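Local coordinates for protein leucyl aminopeptidase (Trypanosoma brucei brucei, PDB 5NTD) that probably cleaves N-terminal residues such as leucine from peptides, as a hexameric M17 aminopeptidase with a two-manganese active site that binds the inhibitor bestatin, at residues S44-L49 against F99-V104; F66-V71 against V86-L91. All blocks are in the same frame, centred on the assembly; numbering follows the deposited sequence.

Contact 1: S44-L49 against F99-V104; sequences SGLAVL and FVRVVV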
ATOM      1  N   SER G  44     -10.875  27.495  47.016  1.00 34.80           N
ATOM      2  CA  SER G  44     -10.443  28.389  45.919  1.00 34.20           C
ATOM      3  C   SER G  44     -11.631  28.973  45.195  1.00 33.09           C
ATOM      4  O   SER G  44     -12.776  28.676  45.533  1.00 32.23           O
ATOM      5  CB  SER G  44      -9.534  27.641  44.900  1.00 34.77           C
ATOM      6  OG  SER G  44     -10.265  26.758  44.051  1.00 34.58           O
ATOM      7  N   GLY G  45     -11.339  29.694  44.108  1.00 33.03           N
ATOM      8  CA  GLY G  45     -12.384  30.271  43.223  1.00 31.20           C
ATOM      9  C   GLY G  45     -13.080  29.347  42.242  1.00 32.05           C
ATOM     10  O   GLY G  45     -13.917  29.775  41.430  1.00 30.88           O
ATOM     11  N   LEU G  46     -12.795  28.055  42.357  1.00 32.64           N
ATOM     12  CA  LEU G  46     -13.491  27.062  41.538  1.00 33.86           C
ATOM     13  C   LEU G  46     -14.015  25.935  42.400  1.00 33.82           C
ATOM     14  O   LEU G  46     -13.305  25.399  43.242  1.00 34.49           O
ATOM     15  CB  LEU G  46     -12.541  26.498  40.477  1.00 34.01           C
ATOM     16  CG  LEU G  46     -13.122  25.429  39.572  1.00 34.75           C
ATOM     17  CD1 LEU G  46     -14.244  25.955  38.679  1.00 34.73           C
ATOM     18  CD2 LEU G  46     -12.006  24.825  38.714  1.00 35.55           C
ATOM     19  N   ALA G  47     -15.251  25.558  42.150  1.00 32.34           N
ATOM     20  CA  ALA G  47     -15.814  24.354  42.769  1.00 32.02           C
ATOM     21  C   ALA G  47     -16.519  23.533  41.729  1.00 31.25           C
ATOM     22  O   ALA G  47     -17.184  24.081  40.826  1.00 31.47           O
ATOM     23  CB  ALA G  47     -16.797  24.715  43.877  1.00 33.23           C
ATOM     24  N   VAL G  48     -16.419  22.221  41.889  1.00 30.32           N
ATOM     25  CA  VAL G  48     -17.014  21.277  40.933  1.00 29.18           C
ATOM     26  C   VAL G  48     -18.042  20.424  41.655  1.00 29.08           C
ATOM     27  O   VAL G  48     -17.783  19.931  42.747  1.00 31.03           O
ATOM     28  CB  VAL G  48     -15.935  20.406  40.276  1.00 30.40           C
ATOM     29  CG1 VAL G  48     -16.523  19.553  39.150  1.00 30.44           C
ATOM     30  CG2 VAL G  48     -14.793  21.257  39.745  1.00 31.24           C
ATOM     31  N   LEU G  49     -19.175  20.240  41.019  1.00 28.08           N
ATOM     32  CA  LEU G  49     -20.199  19.379  41.525  1.00 29.09           C
ATOM     33  C   LEU G  49     -20.595  18.339  40.484  1.00 29.18           C
ATOM     34  O   LEU G  49     -21.141  18.688  39.431  1.00 28.55           O
ATOM     35  CB  LEU G  49     -21.445  20.204  41.900  1.00 31.08           C
ATOM     36  CG  LEU G  49     -22.685  19.404  42.362  1.00 31.26           C
ATOM     37  CD1 LEU G  49     -22.395  18.608  43.625  1.00 30.90           C
ATOM     38  CD2 LEU G  49     -23.874  20.331  42.577  1.00 31.64           C
ATOM     39  N   PHE G  99     -15.579  36.369  42.596  1.00 40.47           N
ATOM     40  CA  PHE G  99     -16.540  35.360  42.178  1.00 36.73           C
ATOM     41  C   PHE G  99     -15.958  33.974  42.333  1.00 37.08           C
ATOM     42  O   PHE G  99     -14.750  33.765  42.194  1.00 36.85           O
ATOM     43  CB  PHE G  99     -16.891  35.552  40.760  1.00 36.35           C
ATOM     44  CG  PHE G  99     -17.492  36.854  40.475  1.00 35.38           C
ATOM     45  CD1 PHE G  99     -16.691  37.959  40.213  1.00 37.18           C
ATOM     46  CD2 PHE G  99     -18.864  36.977  40.360  1.00 37.93           C
ATOM     47  CE1 PHE G  99     -17.259  39.181  39.864  1.00 37.85           C
ATOM     48  CE2 PHE G  99     -19.456  38.201  40.012  1.00 38.81           C
ATOM     49  CZ  PHE G  99     -18.644  39.299  39.764  1.00 38.56           C
ATOM     50  N   VAL G 100     -16.835  33.047  42.672  1.00 35.92           N
ATOM     51  CA  VAL G 100     -16.505  31.612  42.639  1.00 34.02           C
ATOM     52  C   VAL G 100     -17.262  31.013  41.467  1.00 31.85           C
ATOM     53  O   VAL G 100     -18.467  31.269  41.272  1.00 30.99           O
ATOM     54  CB  VAL G 100     -16.939  30.872  43.902  1.00 33.56           C
ATOM     55  CG1 VAL G 100     -16.849  29.375  43.679  1.00 33.28           C
ATOM     56  CG2 VAL G 100     -16.057  31.271  45.061  1.00 33.88           C
ATOM     57  N   ARG G 101     -16.529  30.273  40.661  1.00 30.05           N
ATOM     58  CA  ARG G 101     -17.142  29.580  39.519  1.00 29.18           C
ATOM     59  C   ARG G 101     -17.521  28.201  40.017  1.00 28.42           C
ATOM     60  O   ARG G 101     -16.687  27.496  40.571  1.00 29.15           O
ATOM     61  CB  ARG G 101     -16.188  29.477  38.333  1.00 27.44           C
ATOM     62  CG  ARG G 101     -16.791  28.868  37.082  1.00 27.66           C
ATOM     63  CD  ARG G 101     -17.903  29.713  36.474  1.00 28.23           C
ATOM     64  NE  ARG G 101     -18.115  29.443  35.061  1.00 29.60           N
ATOM     65  CZ  ARG G 101     -18.991  30.075  34.274  1.00 31.42           C
ATOM     66  NH1 ARG G 101     -19.793  31.009  34.743  1.00 31.41           N
ATOM     67  NH2 ARG G 101     -19.069  29.756  32.990  1.00 33.26           N
ATOM     68  N   VAL G 102     -18.768  27.843  39.796  1.00 27.36           N
ATOM     69  CA  VAL G 102     -19.277  26.521  40.150  1.00 27.51           C
ATOM     70  C   VAL G 102     -19.631  25.778  38.881  1.00 27.54           C
ATOM     71  O   VAL G 102     -20.471  26.241  38.118  1.00 26.91           O
ATOM     72  CB  VAL G 102     -20.550  26.581  41.034  1.00 27.66           C
ATOM     73  CG1 VAL G 102     -21.071  25.183  41.333  1.00 27.49           C
ATOM     74  CG2 VAL G 102     -20.242  27.281  42.339  1.00 28.51           C
ATOM     75  N   VAL G 103     -18.963  24.645  38.668  1.00 27.87           N
ATOM     76  CA  VAL G 103     -19.176  23.837  37.448  1.00 28.40           C
ATOM     77  C   VAL G 103     -19.890  22.581  37.801  1.00 28.21           C
ATOM     78  O   VAL G 103     -19.400  21.770  38.569  1.00 29.52           O
ATOM     79  CB  VAL G 103     -17.865  23.459  36.736  1.00 29.53           C
ATOM     80  CG1 VAL G 103     -18.145  22.660  35.470  1.00 29.11           C
ATOM     81  CG2 VAL G 103     -17.081  24.717  36.384  1.00 29.49           C
ATOM     82  N   VAL G 104     -21.086  22.467  37.265  1.00 28.96           N
ATOM     83  CA  VAL G 104     -21.930  21.281  37.490  1.00 29.24           C
ATOM     84  C   VAL G 104     -21.693  20.291  36.320  1.00 29.15           C
ATOM     85  O   VAL G 104     -21.640  20.717  35.164  1.00 28.11           O
ATOM     86  CB  VAL G 104     -23.414  21.642  37.535  1.00 29.28           C
ATOM     87  CG1 VAL G 104     -24.269  20.411  37.677  1.00 29.54           C
ATOM     88  CG2 VAL G 104     -23.686  22.585  38.686  1.00 30.88           C
TER
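Leu-49, Val-103 and Ala-47 lose the most surface where strands 46-52 and 99-107 run side by side, and they illustrate how parallel strands share their bonds. Ala-47 straddles Val-102: its N donates to Arg-101 O at 2.9 Å, while its O accepts from Val-103 N, also at 2.9 Å, so both polar backbone atoms are satisfied by the same neighbouring strand. Val-103 likewise straddles Val-48, because its O takes the N-H of Leu-49 (N to O 2.9 Å) in a nearly straight bond of 172° at the hydrogen. Arg-101 N, bound to Gly-45 O, extends the pattern into the loop that leads into strand 46-52. CA-H...O contacts accompany these bonds; the last, Val-104 CA to Leu-49 O at 3.3 Å, carries the pairing one residue further.

The side chains alternate. Val-103 shares a face with Leu-46, Val-48 and Arg-101; its chi1 of -179° sets CG2 beside its own backbone N, where it meets Leu-46 CD1 at 3.9 Å. On the other face, Leu-49 and Val-104 follow Ala-47 and Val-102. Leu-49 reaches Phe-144, and Val-104 packs on helix 69-77. The guanidinium of Arg-101 leads away from strand 46-52, NE in a salt bridge with Glu-133 and NH2 hydrogen-bonded to Gly-85 O of the second subunit. Such parallel pairing, inside a mixed six-stranded sheet of order 1-6-5-2-4-3, is characteristic of the macro-like N-terminal domain of M17 aminopeptidases.

Contact 2: F66-V71 against V86-L91; sequences FYNPAV and VLVEGL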
ATOM      1  N   PHE G  66     -21.855  26.123  48.501  1.00 36.89           N
ATOM      2  CA  PHE G  66     -21.806  26.983  47.287  1.00 34.46           C
ATOM      3  C   PHE G  66     -23.172  27.113  46.646  1.00 34.88           C
ATOM      4  O   PHE G  66     -23.297  27.748  45.609  1.00 36.75           O
ATOM      5  CB  PHE G  66     -20.770  26.442  46.262  1.00 33.58           C
ATOM      6  CG  PHE G  66     -21.008  25.013  45.872  1.00 33.59           C
ATOM      7  CD1 PHE G  66     -21.948  24.691  44.921  1.00 33.72           C
ATOM      8  CD2 PHE G  66     -20.323  23.981  46.526  1.00 34.66           C
ATOM      9  CE1 PHE G  66     -22.197  23.366  44.594  1.00 36.44           C
ATOM     10  CE2 PHE G  66     -20.573  22.653  46.217  1.00 35.99           C
ATOM     11  CZ  PHE G  66     -21.504  22.339  45.250  1.00 36.77           C
ATOM     12  N   TYR G  67     -24.158  26.417  47.177  1.00 33.65           N
ATOM     13  CA  TYR G  67     -25.441  26.289  46.475  1.00 35.91           C
ATOM     14  C   TYR G  67     -26.174  27.607  46.537  1.00 37.28           C
ATOM     15  O   TYR G  67     -26.168  28.267  47.543  1.00 39.77           O
ATOM     16  CB  TYR G  67     -26.320  25.188  47.071  1.00 38.28           C
ATOM     17  CG  TYR G  67     -27.531  24.822  46.229  1.00 40.35           C
ATOM     18  CD1 TYR G  67     -28.746  25.459  46.392  1.00 43.29           C
ATOM     19  CD2 TYR G  67     -27.456  23.804  45.278  1.00 45.44           C
ATOM     20  CE1 TYR G  67     -29.857  25.107  45.618  1.00 47.00           C
ATOM     21  CE2 TYR G  67     -28.560  23.439  44.502  1.00 45.55           C
ATOM     22  CZ  TYR G  67     -29.756  24.096  44.681  1.00 47.02           C
ATOM     23  OH  TYR G  67     -30.820  23.743  43.893  1.00 51.09           O
ATOM     24  N   ASN G  68     -26.781  27.978  45.431  1.00 37.37           N
ATOM     25  CA  ASN G  68     -27.646  29.149  45.361  1.00 35.54           C
ATOM     26  C   ASN G  68     -28.533  29.011  44.127  1.00 34.67           C
ATOM     27  O   ASN G  68     -28.490  27.985  43.467  1.00 38.06           O
ATOM     28  CB  ASN G  68     -26.817  30.431  45.367  1.00 37.04           C
ATOM     29  CG  ASN G  68     -26.274  30.796  44.001  1.00 39.09           C
ATOM     30  OD1 ASN G  68     -26.311  30.004  43.062  1.00 41.10           O
ATOM     31  ND2 ASN G  68     -25.755  32.010  43.886  1.00 40.49           N
ATOM     32  N   PRO G  69     -29.343  30.022  43.797  1.00 33.60           N
ATOM     33  CA  PRO G  69     -30.294  29.801  42.688  1.00 33.89           C
ATOM     34  C   PRO G  69     -29.667  29.672  41.299  1.00 35.54           C
ATOM     35  O   PRO G  69     -30.246  29.032  40.412  1.00 36.69           O
ATOM     36  CB  PRO G  69     -31.172  31.064  42.733  1.00 33.83           C
ATOM     37  CG  PRO G  69     -31.084  31.500  44.168  1.00 33.25           C
ATOM     38  CD  PRO G  69     -29.683  31.219  44.582  1.00 32.16           C
ATOM     39  N   ALA G  70     -28.488  30.235  41.138  1.00 33.34           N
ATOM     40  CA  ALA G  70     -27.730  30.077  39.878  1.00 34.54           C
ATOM     41  C   ALA G  70     -27.280  28.625  39.676  1.00 33.76           C
ATOM     42  O   ALA G  70     -27.398  28.043  38.599  1.00 35.86           O
ATOM     43  CB  ALA G  70     -26.525  31.009  39.864  1.00 36.17           C
ATOM     44  N   VAL G  71     -26.798  28.048  40.755  1.00 32.35           N
ATOM     45  CA  VAL G  71     -26.383  26.650  40.769  1.00 32.65           C
ATOM     46  C   VAL G  71     -27.574  25.728  40.486  1.00 32.42           C
ATOM     47  O   VAL G  71     -27.474  24.753  39.750  1.00 33.24           O
ATOM     48  CB  VAL G  71     -25.729  26.264  42.093  1.00 31.47           C
ATOM     49  CG1 VAL G  71     -25.384  24.776  42.091  1.00 32.07           C
ATOM     50  CG2 VAL G  71     -24.469  27.080  42.316  1.00 31.24           C
ATOM     51  N   VAL G  86     -21.519  28.364  36.421  1.00 32.15           N
ATOM     52  CA  VAL G  86     -22.151  29.633  36.881  1.00 32.08           C
ATOM     53  C   VAL G  86     -21.285  30.336  37.916  1.00 33.15           C
ATOM     54  O   VAL G  86     -20.578  29.696  38.716  1.00 31.31           O
ATOM     55  CB  VAL G  86     -23.533  29.453  37.500  1.00 29.98           C
ATOM     56  CG1 VAL G  86     -24.524  29.009  36.460  1.00 29.38           C
ATOM     57  CG2 VAL G  86     -23.471  28.479  38.659  1.00 30.62           C
ATOM     58  N   LEU G  87     -21.321  31.660  37.843  1.00 33.08           N
ATOM     59  CA  LEU G  87     -20.610  32.497  38.844  1.00 33.72           C
ATOM     60  C   LEU G  87     -21.475  32.703  40.057  1.00 33.18           C
ATOM     61  O   LEU G  87     -22.678  32.896  39.948  1.00 32.44           O
ATOM     62  CB  LEU G  87     -20.231  33.873  38.270  1.00 33.87           C
ATOM     63  CG  LEU G  87     -19.121  33.892  37.224  1.00 34.16           C
ATOM     64  CD1 LEU G  87     -18.958  35.331  36.783  1.00 36.10           C
ATOM     65  CD2 LEU G  87     -17.795  33.354  37.741  1.00 33.81           C
ATOM     66  N   VAL G  88     -20.841  32.662  41.204  1.00 34.17           N
ATOM     67  CA  VAL G  88     -21.496  33.019  42.458  1.00 36.50           C
ATOM     68  C   VAL G  88     -20.667  34.112  43.138  1.00 40.89           C
ATOM     69  O   VAL G  88     -19.513  33.910  43.512  1.00 40.59           O
ATOM     70  CB  VAL G  88     -21.624  31.821  43.410  1.00 37.79           C
ATOM     71  CG1 VAL G  88     -22.398  32.209  44.653  1.00 38.74           C
ATOM     72  CG2 VAL G  88     -22.340  30.660  42.729  1.00 39.50           C
ATOM     73  N   GLU G  89     -21.272  35.276  43.257  1.00 47.07           N
ATOM     74  CA  GLU G  89     -20.614  36.466  43.863  1.00 50.22           C
ATOM     75  C   GLU G  89     -20.578  36.407  45.393  1.00 50.19           C
ATOM     76  O   GLU G  89     -21.570  35.990  46.032  1.00 51.34           O
ATOM     77  CB  GLU G  89     -21.310  37.755  43.426  1.00 53.64           C
ATOM     78  CG  GLU G  89     -20.384  38.967  43.443  1.00 58.26           C
ATOM     79  CD  GLU G  89     -21.042  40.205  42.882  1.00 64.69           C
ATOM     80  OE1 GLU G  89     -22.226  40.130  42.456  1.00 71.03           O
ATOM     81  OE2 GLU G  89     -20.381  41.266  42.883  1.00 67.64           O
ATOM     82  N   GLY G  90     -19.435  36.805  45.939  1.00 46.93           N
ATOM     83  CA  GLY G  90     -19.246  36.963  47.394  1.00 48.43           C
ATOM     84  C   GLY G  90     -19.405  35.675  48.179  1.00 50.99           C
ATOM     85  O   GLY G  90     -20.077  35.643  49.231  1.00 57.11           O
ATOM     86  N   LEU G  91     -18.902  34.585  47.610  1.00 46.19           N
ATOM     87  CA  LEU G  91     -18.858  33.313  48.333  1.00 42.13           C
ATOM     88  C   LEU G  91     -17.495  33.288  48.943  1.00 39.16           C
ATOM     89  O   LEU G  91     -16.495  33.430  48.272  1.00 36.71           O
ATOM     90  CB  LEU G  91     -19.049  32.049  47.480  1.00 43.33           C
TER
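Val-86 meets the first turn of helix 69-77 with all three of its side-chain carbons. CB lies 4.1 Å from Ala-70 CB, and CG1 reaches Ala-70 O at 3.7 Å. A chi1 of -67° places CG2 between its own backbone N and carbonyl carbon, from where it meets Val-71 CG2 at 4.0 Å, the two valine side chains crossing at about a right angle. Leu-87 points away from the helix; its side chain packs on Phe-99 and on Glu-73 of the second subunit, and it offers Ala-70 CB little more than its carbonyl oxygen. This alternation is how the helix-sheet packing of an alpha/beta domain works: here a helix start covers one face of strand 83-89, an outermost strand of the sheet within the chain. Val-88 turns inward, against the N-cap residue. Its CG1 lies 3.4 Å from Asn-68 ND2, and both methyls sit over one face of the amide. Asn-68 OD1 accepts from Val-71 N at 3.1 Å (167° at the hydrogen) and, weakly, from Ala-70 N, which fixes the amide's rotation. The other methyl, CG2, lies 4.2 Å from Val-71 CG2 and approaches Phe-66 O; the ring of Phe-66 pairs edge-to-face with Phe-144.

Contact 2 is nested within the chain loop that contact 1 closes, their centres about 8 Å apart. Both feed one sheet: strand 99-107 pairs in parallel with 46-52 in contact 1 and antiparallel with 83-89, the strand of contact 2. Contact 1 is the buried member, governed by backbone hydrogen bonds; contact 2 lies partly buried toward the sheet's margin, where no hydrogen bond crosses and methyl groups and a capping amide do the work. They meet through two probable backbone hydrogen bonds, Val-88 N to Val-100 O and Val-102 N to Val-86 O, each 2.8 Å. Each also touches the second subunit, contact 1 through Phe-99 and Arg-101 and contact 2 through Val-86 and Leu-87.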